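Local coordinates for lipoprotein, putative (Bacillus anthracis, PDB 4O4A) that is of unknown function but is regarded as a putative lipoprotein that may bind lipid, at residues Thr27-Tyr32 / Asn77-Thr82; Ile31-Glu36 / Phe60-Phe65; Tyr46-Ala51 / Trp117-Ala122. One frame throughout, in Å; residues are numbered along the deposited sequence.

How the contacts relate
Two of these contacts build on one sheet and the third on the other. From the N terminus, 27-36 serves two of them. Its later part, strand 30-35, pairs with 60-64 in contact 2, closing a 23-residue excursion that takes strand 40-45 into the other sheet. Its earlier part meets the loop 77-82 in contact 1, across 44 residues, and the two contacts share Ile-31 and Tyr-32. Contact 3 starts within both loops, at 46-51, and ends beyond them at strand 117-126 of the four-stranded sheet, so it crosses both. The loop 77-82 bridges the two regions through Asn-77 and Met-78, packed on Tyr-46 and Pro-120.

Contact 1. Residues Thr27-Tyr32 / Asn77-Thr82; sequences TTDTIY and NMKFGT
The carbonyl oxygen of Thr-82 is met by two groups of the facing segment: Thr-28 N donates to Thr-82 O at 3.0 Å, with an N-H...O angle of 148°, and CA of Thr-27 adds a CA-H contact to the same oxygen. These belong to a single beta bridge, Thr-27 with Thr-82, between the N-terminal lead-in of a sheet strand and a loop without regular structure. The side chains of the two bridged threonines meet through CG2 of Thr-27 and CB of Thr-82.

Thr-28 divides its branches between two environments. With chi1 at 50°, OG1 sits between the backbone N and the carbonyl carbon, where it reaches Asp-85 OD1 and the backbone N of Asn-84. CG2 of Thr-28 is thereby set beside the backbone N and meets Gly-81, 3.7 Å from Gly-81 O.

At the other end of the contact a water joins the start of strand 30-35 to the loop 77-82. It donates to Thr-30 OG1, with 3.2 Å between OG1 and the water oxygen, and accepts from Lys-79 N. The Thr-30 hydroxyl in turn donates to Thr-28 O, at 2.9 Å from OG1.

Lys-79 lies along the first segment as an extended chain. Its CB and CD both rest against Thr-28 O, the carbonyl that also receives the Thr-30 hydroxyl. Beyond them the amine passes Asp-29 and makes a weak hydrogen bond to Ser-61 OG. The neighbouring carboxylate may favour the charged amine at long range, but there is no salt bridge: Lys-79 NZ stands 4.4 Å from Asp-29 OD2, while the nearest atom of that residue is its backbone O, at 3.6 Å.

Contact 2. Residues Ile31-Glu36 / Phe60-Phe65; sequences IYLIPE and FSVVTF
The Phe-65 ring has Leu-33 O at its edge, near the ring plane, 3.4 Å from CD2 of Phe-65, while CG1 of Val-63 lies over one face toward the rim. Tyr-32 approaches the same ring obliquely, its CD1 standing 3.9 Å from CE2 of Phe-65. The tyrosine ring also lies alongside Val-63, with CD1 against CB, and meets the ring of Tyr-87 on the adjoining strand with the two planes nearly parallel. Ile-34 adds its CG1 beside CD2 of Phe-65, the two side chains pointing the same way. Phe-65 adopts this place with CG anti to its carbonyl carbon (chi1 -70°), which lays the ring back along Leu-33 O and toward Tyr-32.

On the face that carries Ile-31, Leu-33, Val-62 and Thr-64, aliphatic branches do most of the touching. Leu-33 is extended past CG (chi2 180°), and this takes CD1 across to the second strand, where it meets Val-62 CG1 and Thr-64 OG1 at the same distance, 3.6 Å. At the beginning of the pair, Ile-31 crosses Phe-60 at about a right angle and sets CG1 3.6 Å from CD2 of the phenylalanine.

Four backbone hydrogen bonds join the strands between these two faces. Ile-31 N donates to Ser-61 O and Ile-31 O accepts from Val-63 N; Leu-33 N donates to Val-63 O, and Leu-33 O receives Phe-65 N. Phe-65 touches Leu-42 and Val-44 of the other sheet, and Val-63 touches Val-44, so the face with Tyr-32 and Val-63, continued by Phe-65, looks toward strand 40-45. The arrangement is that of a parallel strand pair, 30-35 beside 60-64, within a mixed five-stranded sheet.

Contact 3. Residues Tyr46-Ala51 / Trp117-Ala122; sequences YNVPGA and WEFPFA
Asn-47 and Trp-117 cross obliquely with amide and indole planes 14° apart, each presenting an N-H to a different carbonyl. The indole NE1 donates to Asn-47 O at 2.8 Å, in the ring plane at the edge. Asn-47 has CG anti to its backbone N (chi1 -164°), which carries ND2 to Glu-118 O, 2.8 Å away and close to the amide plane. Both being donors, ND2 and NE1 do not bond each other.

Tyr-46 N reaches Pro-120 O at 2.8 Å, and that oxygen also lies at the edge of the Tyr-46 ring, in its plane, while Tyr-46 CB meets Pro-120 CD at 4.0 Å. With the pairing of Ala-122 and Val-44, the bond prolongs the antiparallel pairing of strands 40-45 and 117-126 in the four-stranded sheet, just before a type II beta turn from Val-48 to Ala-51.

Pro-49 slides past Trp-117 and lays CG over one indole face, 3.9 Å above its plane. Phe-119 turns a face toward Trp-117 CD1, while Tyr-46 O lies at the edge of the Phe-119 ring, in its plane. The Val-48 side chain crosses that of Phe-119 at about a right angle, and helix 149-166 packs on both.

Contact 1. Residues Thr27-Tyr32 / Asn77-Thr82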
# COMPACT_ATOMS: atom_id res chain seq x y z
N THR B 27 -38.40 4.23 -23.46
CA THR B 27 -37.25 3.41 -23.15
C THR B 27 -35.98 4.28 -23.10
O THR B 27 -36.01 5.45 -23.49
CB THR B 27 -37.06 2.25 -24.15
OG1 THR B 27 -36.87 2.78 -25.46
CG2 THR B 27 -38.27 1.34 -24.17
N THR B 28 -34.88 3.72 -22.62
CA THR B 28 -33.62 4.48 -22.48
C THR B 28 -32.83 4.64 -23.78
O THR B 28 -32.04 5.56 -23.89
CB THR B 28 -32.68 3.89 -21.39
OG1 THR B 28 -32.52 2.48 -21.57
CG2 THR B 28 -33.25 4.17 -19.99
N ASP B 29 -33.03 3.72 -24.72
CA ASP B 29 -32.40 3.75 -26.02
C ASP B 29 -31.01 4.35 -26.04
O ASP B 29 -30.80 5.39 -26.68
CB ASP B 29 -33.28 4.57 -26.95
CG ASP B 29 -34.66 4.03 -27.06
OD1 ASP B 29 -34.83 2.80 -26.91
OD2 ASP B 29 -35.58 4.83 -27.35
N THR B 30 -30.06 3.74 -25.34
CA THR B 30 -28.69 4.22 -25.38
C THR B 30 -27.71 3.09 -25.70
O THR B 30 -27.83 1.99 -25.18
CB THR B 30 -28.28 4.89 -24.08
OG1 THR B 30 -29.18 5.96 -23.82
CG2 THR B 30 -26.85 5.44 -24.18
N ILE B 31 -26.74 3.40 -26.55
CA ILE B 31 -25.70 2.48 -26.94
C ILE B 31 -24.40 3.03 -26.37
O ILE B 31 -24.08 4.19 -26.60
CB ILE B 31 -25.56 2.41 -28.46
CG1 ILE B 31 -26.73 1.65 -29.05
CG2 ILE B 31 -24.27 1.69 -28.85
CD1 ILE B 31 -26.73 1.61 -30.57
N TYR B 32 -23.67 2.20 -25.64
CA TYR B 32 -22.41 2.61 -25.06
C TYR B 32 -21.28 1.91 -25.79
O TYR B 32 -21.27 0.70 -25.88
CB TYR B 32 -22.35 2.27 -23.58
CG TYR B 32 -23.38 3.00 -22.75
CD1 TYR B 32 -23.09 4.24 -22.19
CD2 TYR B 32 -24.64 2.46 -22.54
CE1 TYR B 32 -24.04 4.90 -21.43
CE2 TYR B 32 -25.60 3.12 -21.79
CZ TYR B 32 -25.29 4.34 -21.23
OH TYR B 32 -26.23 4.99 -20.48
N ASN B 77 -29.60 15.82 -21.32
CA ASN B 77 -29.62 14.84 -20.24
C ASN B 77 -29.68 13.43 -20.77
O ASN B 77 -29.85 13.22 -21.98
CB ASN B 77 -30.81 15.13 -19.31
CG ASN B 77 -30.64 14.53 -17.92
OD1 ASN B 77 -29.80 13.65 -17.70
ND2 ASN B 77 -31.39 15.04 -16.97
N MSE B 78 -29.53 12.48 -19.87
CA MSE B 78 -29.64 11.09 -20.21
C MSE B 78 -31.10 10.77 -20.40
O MSE B 78 -31.99 11.50 -19.96
CB MSE B 78 -29.00 10.22 -19.13
CG MSE B 78 -29.85 10.14 -17.86
SE MSE B 78 -28.69 9.98 -16.29
CE MSE B 78 -29.08 11.65 -15.34
N LYS B 79 -31.33 9.65 -21.05
CA LYS B 79 -32.67 9.21 -21.33
C LYS B 79 -33.21 8.43 -20.15
O LYS B 79 -32.46 7.89 -19.32
CB LYS B 79 -32.71 8.38 -22.61
CG LYS B 79 -32.78 9.21 -23.90
CD LYS B 79 -32.99 8.33 -25.13
CE LYS B 79 -32.82 9.13 -26.41
NZ LYS B 79 -32.75 8.23 -27.60
N PHE B 80 -34.53 8.40 -20.08
CA PHE B 80 -35.24 7.73 -19.02
C PHE B 80 -36.30 6.78 -19.53
O PHE B 80 -36.87 6.99 -20.59
CB PHE B 80 -35.88 8.78 -18.13
CG PHE B 80 -34.89 9.70 -17.50
CD1 PHE B 80 -34.07 9.28 -16.46
CD2 PHE B 80 -34.75 11.00 -17.98
CE1 PHE B 80 -33.15 10.14 -15.89
CE2 PHE B 80 -33.83 11.86 -17.42
CZ PHE B 80 -33.03 11.44 -16.37
N GLY B 81 -36.54 5.71 -18.78
CA GLY B 81 -37.62 4.78 -19.10
C GLY B 81 -37.20 3.36 -18.88
O GLY B 81 -36.29 3.08 -18.11
N THR B 82 -37.86 2.44 -19.57
CA THR B 82 -37.51 1.05 -19.46
C THR B 82 -36.09 0.87 -20.02
O THR B 82 -35.84 1.24 -21.16
CB THR B 82 -38.50 0.16 -20.22
OG1 THR B 82 -39.81 0.30 -19.66
CG2 THR B 82 -38.07 -1.31 -20.16
O HOH W 1 -28.63 8.88 -22.63

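Contact 2. Residues Ile31-Glu36 / Phe60-Phe65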
# COMPACT_ATOMS: atom_id res chain seq x y z
N ILE B 31 -26.74 3.40 -26.55
CA ILE B 31 -25.70 2.48 -26.94
C ILE B 31 -24.40 3.03 -26.37
O ILE B 31 -24.08 4.19 -26.60
CB ILE B 31 -25.56 2.41 -28.46
CG1 ILE B 31 -26.73 1.65 -29.05
CG2 ILE B 31 -24.27 1.69 -28.85
CD1 ILE B 31 -26.73 1.61 -30.57
N TYR B 32 -23.67 2.20 -25.64
CA TYR B 32 -22.41 2.61 -25.06
C TYR B 32 -21.28 1.91 -25.79
O TYR B 32 -21.27 0.70 -25.88
CB TYR B 32 -22.35 2.27 -23.58
CG TYR B 32 -23.38 3.00 -22.75
CD1 TYR B 32 -23.09 4.24 -22.19
CD2 TYR B 32 -24.64 2.46 -22.54
CE1 TYR B 32 -24.04 4.90 -21.43
CE2 TYR B 32 -25.60 3.12 -21.79
CZ TYR B 32 -25.29 4.34 -21.23
OH TYR B 32 -26.23 4.99 -20.48
N LEU B 33 -20.34 2.69 -26.31
CA LEU B 33 -19.19 2.14 -27.00
C LEU B 33 -17.96 2.33 -26.13
O LEU B 33 -17.56 3.46 -25.86
CB LEU B 33 -18.99 2.85 -28.33
CG LEU B 33 -20.22 2.83 -29.23
CD1 LEU B 33 -19.93 3.56 -30.52
CD2 LEU B 33 -20.67 1.41 -29.52
N ILE B 34 -17.39 1.22 -25.68
CA ILE B 34 -16.23 1.25 -24.83
C ILE B 34 -14.98 0.77 -25.60
O ILE B 34 -15.03 -0.22 -26.31
CB ILE B 34 -16.38 0.29 -23.62
CG1 ILE B 34 -17.52 0.70 -22.69
CG2 ILE B 34 -15.11 0.27 -22.80
CD1 ILE B 34 -18.89 0.32 -23.16
N PRO B 35 -13.86 1.48 -25.45
CA PRO B 35 -12.65 0.95 -26.09
C PRO B 35 -12.36 -0.44 -25.55
O PRO B 35 -12.36 -0.64 -24.34
CB PRO B 35 -11.58 1.96 -25.67
CG PRO B 35 -12.33 3.23 -25.54
CD PRO B 35 -13.67 2.85 -24.96
N GLU B 36 -12.10 -1.39 -26.44
CA GLU B 36 -11.89 -2.79 -26.03
C GLU B 36 -10.84 -3.04 -24.96
O GLU B 36 -10.98 -3.96 -24.16
CB GLU B 36 -11.54 -3.64 -27.25
CG GLU B 36 -10.22 -3.30 -27.89
CD GLU B 36 -9.93 -4.15 -29.10
OE1 GLU B 36 -10.79 -4.99 -29.46
OE2 GLU B 36 -8.84 -3.98 -29.70
N PHE B 60 -31.58 4.85 -31.04
CA PHE B 60 -30.61 4.90 -29.94
C PHE B 60 -29.67 6.09 -29.97
O PHE B 60 -29.30 6.56 -31.04
CB PHE B 60 -29.74 3.67 -29.99
CG PHE B 60 -30.47 2.40 -29.69
CD1 PHE B 60 -31.25 1.79 -30.64
CD2 PHE B 60 -30.32 1.80 -28.45
CE1 PHE B 60 -31.90 0.60 -30.36
CE2 PHE B 60 -30.97 0.61 -28.16
CZ PHE B 60 -31.77 0.02 -29.12
N SER B 61 -29.28 6.56 -28.78
CA SER B 61 -28.31 7.64 -28.65
C SER B 61 -27.01 6.89 -28.47
O SER B 61 -27.00 5.82 -27.88
CB SER B 61 -28.58 8.51 -27.43
OG SER B 61 -29.83 9.15 -27.52
N VAL B 62 -25.92 7.43 -28.98
CA VAL B 62 -24.65 6.71 -28.91
C VAL B 62 -23.62 7.42 -28.09
O VAL B 62 -23.21 8.52 -28.42
CB VAL B 62 -24.07 6.49 -30.32
CG1 VAL B 62 -22.83 5.61 -30.26
CG2 VAL B 62 -25.10 5.85 -31.23
N VAL B 63 -23.18 6.77 -27.02
CA VAL B 63 -22.15 7.30 -26.15
C VAL B 63 -20.86 6.61 -26.50
O VAL B 63 -20.76 5.40 -26.42
CB VAL B 63 -22.45 7.05 -24.67
CG1 VAL B 63 -21.25 7.46 -23.82
CG2 VAL B 63 -23.68 7.82 -24.23
N THR B 64 -19.87 7.40 -26.90
CA THR B 64 -18.56 6.89 -27.25
C THR B 64 -17.59 7.35 -26.21
O THR B 64 -17.37 8.55 -26.05
CB THR B 64 -18.08 7.40 -28.61
OG1 THR B 64 -18.91 6.85 -29.64
CG2 THR B 64 -16.67 6.97 -28.86
N PHE B 65 -17.01 6.41 -25.48
CA PHE B 65 -16.06 6.75 -24.45
C PHE B 65 -14.70 6.96 -25.06
O PHE B 65 -14.32 6.30 -26.01
CB PHE B 65 -15.98 5.67 -23.37
CG PHE B 65 -17.20 5.59 -22.51
CD1 PHE B 65 -17.43 6.54 -21.52
CD2 PHE B 65 -18.12 4.56 -22.67
CE1 PHE B 65 -18.56 6.48 -20.72
CE2 PHE B 65 -19.26 4.49 -21.87
CZ PHE B 65 -19.48 5.45 -20.90

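Contact 3. Residues Tyr46-Ala51 / Trp117-Ala122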
# COMPACT_ATOMS: atom_id res chain seq x y z
N TYR B 46 -23.30 15.10 -19.05
CA TYR B 46 -24.20 15.74 -19.99
C TYR B 46 -24.28 17.25 -19.81
O TYR B 46 -23.73 17.82 -18.86
CB TYR B 46 -25.61 15.16 -19.80
CG TYR B 46 -25.74 13.69 -20.17
CD1 TYR B 46 -25.35 12.71 -19.28
CD2 TYR B 46 -26.27 13.31 -21.39
CE1 TYR B 46 -25.47 11.37 -19.61
CE2 TYR B 46 -26.40 11.98 -21.73
CZ TYR B 46 -25.99 11.01 -20.83
OH TYR B 46 -26.14 9.69 -21.16
N ASN B 47 -24.96 17.88 -20.75
CA ASN B 47 -25.19 19.30 -20.74
C ASN B 47 -23.91 20.12 -20.69
O ASN B 47 -23.86 21.17 -20.07
CB ASN B 47 -26.09 19.66 -19.56
CG ASN B 47 -26.69 21.03 -19.70
OD1 ASN B 47 -27.03 21.47 -20.80
ND2 ASN B 47 -26.85 21.71 -18.58
N VAL B 48 -22.87 19.63 -21.35
CA VAL B 48 -21.60 20.34 -21.42
C VAL B 48 -21.59 21.15 -22.71
O VAL B 48 -21.51 20.59 -23.80
CB VAL B 48 -20.42 19.36 -21.44
CG1 VAL B 48 -19.10 20.11 -21.53
CG2 VAL B 48 -20.45 18.50 -20.19
N PRO B 49 -21.67 22.48 -22.60
CA PRO B 49 -21.71 23.30 -23.80
C PRO B 49 -20.41 23.25 -24.58
O PRO B 49 -19.33 23.26 -23.99
CB PRO B 49 -21.97 24.71 -23.27
CG PRO B 49 -21.40 24.69 -21.89
CD PRO B 49 -21.57 23.29 -21.37
N GLY B 50 -20.51 23.21 -25.91
CA GLY B 50 -19.34 23.15 -26.77
C GLY B 50 -19.03 21.71 -27.13
O GLY B 50 -18.41 21.44 -28.15
N ALA B 51 -19.47 20.78 -26.29
CA ALA B 51 -19.25 19.37 -26.55
C ALA B 51 -20.17 18.89 -27.66
O ALA B 51 -21.16 19.54 -27.99
CB ALA B 51 -19.49 18.55 -25.30
N TRP B 117 -24.56 26.38 -13.29
CA TRP B 117 -24.77 25.44 -14.39
C TRP B 117 -24.79 24.00 -13.89
O TRP B 117 -23.90 23.58 -13.15
CB TRP B 117 -23.66 25.62 -15.43
CG TRP B 117 -23.93 24.93 -16.72
CD1 TRP B 117 -23.67 23.61 -17.02
CD2 TRP B 117 -24.49 25.52 -17.90
NE1 TRP B 117 -24.05 23.36 -18.32
CE2 TRP B 117 -24.55 24.50 -18.88
CE3 TRP B 117 -24.94 26.80 -18.22
CZ2 TRP B 117 -25.05 24.74 -20.16
CZ3 TRP B 117 -25.44 27.03 -19.50
CH2 TRP B 117 -25.49 26.00 -20.45
N GLU B 118 -25.81 23.25 -14.30
CA GLU B 118 -25.96 21.86 -13.87
C GLU B 118 -25.50 20.86 -14.92
O GLU B 118 -25.87 20.97 -16.08
CB GLU B 118 -27.41 21.57 -13.53
CG GLU B 118 -27.95 22.48 -12.45
CD GLU B 118 -29.38 22.15 -12.08
OE1 GLU B 118 -30.12 23.10 -11.74
OE2 GLU B 118 -29.76 20.97 -12.15
N PHE B 119 -24.69 19.91 -14.49
CA PHE B 119 -24.20 18.86 -15.35
C PHE B 119 -24.71 17.54 -14.83
O PHE B 119 -24.21 17.04 -13.82
CB PHE B 119 -22.66 18.76 -15.35
CG PHE B 119 -21.96 20.01 -15.81
CD1 PHE B 119 -21.81 20.29 -17.16
CD2 PHE B 119 -21.39 20.87 -14.89
CE1 PHE B 119 -21.14 21.42 -17.58
CE2 PHE B 119 -20.71 22.00 -15.30
CZ PHE B 119 -20.58 22.28 -16.64
N PRO B 120 -25.70 16.96 -15.50
CA PRO B 120 -26.10 15.63 -15.07
C PRO B 120 -24.99 14.66 -15.42
O PRO B 120 -24.30 14.86 -16.43
CB PRO B 120 -27.36 15.32 -15.91
CG PRO B 120 -27.71 16.58 -16.62
CD PRO B 120 -26.48 17.44 -16.65
N PHE B 121 -24.82 13.60 -14.64
CA PHE B 121 -23.78 12.61 -14.95
C PHE B 121 -24.20 11.20 -14.62
O PHE B 121 -25.19 10.96 -13.90
CB PHE B 121 -22.52 12.92 -14.16
CG PHE B 121 -22.73 12.88 -12.67
CD1 PHE B 121 -22.70 11.69 -11.99
CD2 PHE B 121 -22.94 14.05 -11.95
CE1 PHE B 121 -22.89 11.65 -10.62
CE2 PHE B 121 -23.13 14.02 -10.59
CZ PHE B 121 -23.11 12.82 -9.92
N ALA B 122 -23.42 10.25 -15.13
CA ALA B 122 -23.67 8.86 -14.89
C ALA B 122 -22.36 8.15 -14.63
O ALA B 122 -21.36 8.39 -15.31
CB ALA B 122 -24.37 8.24 -16.08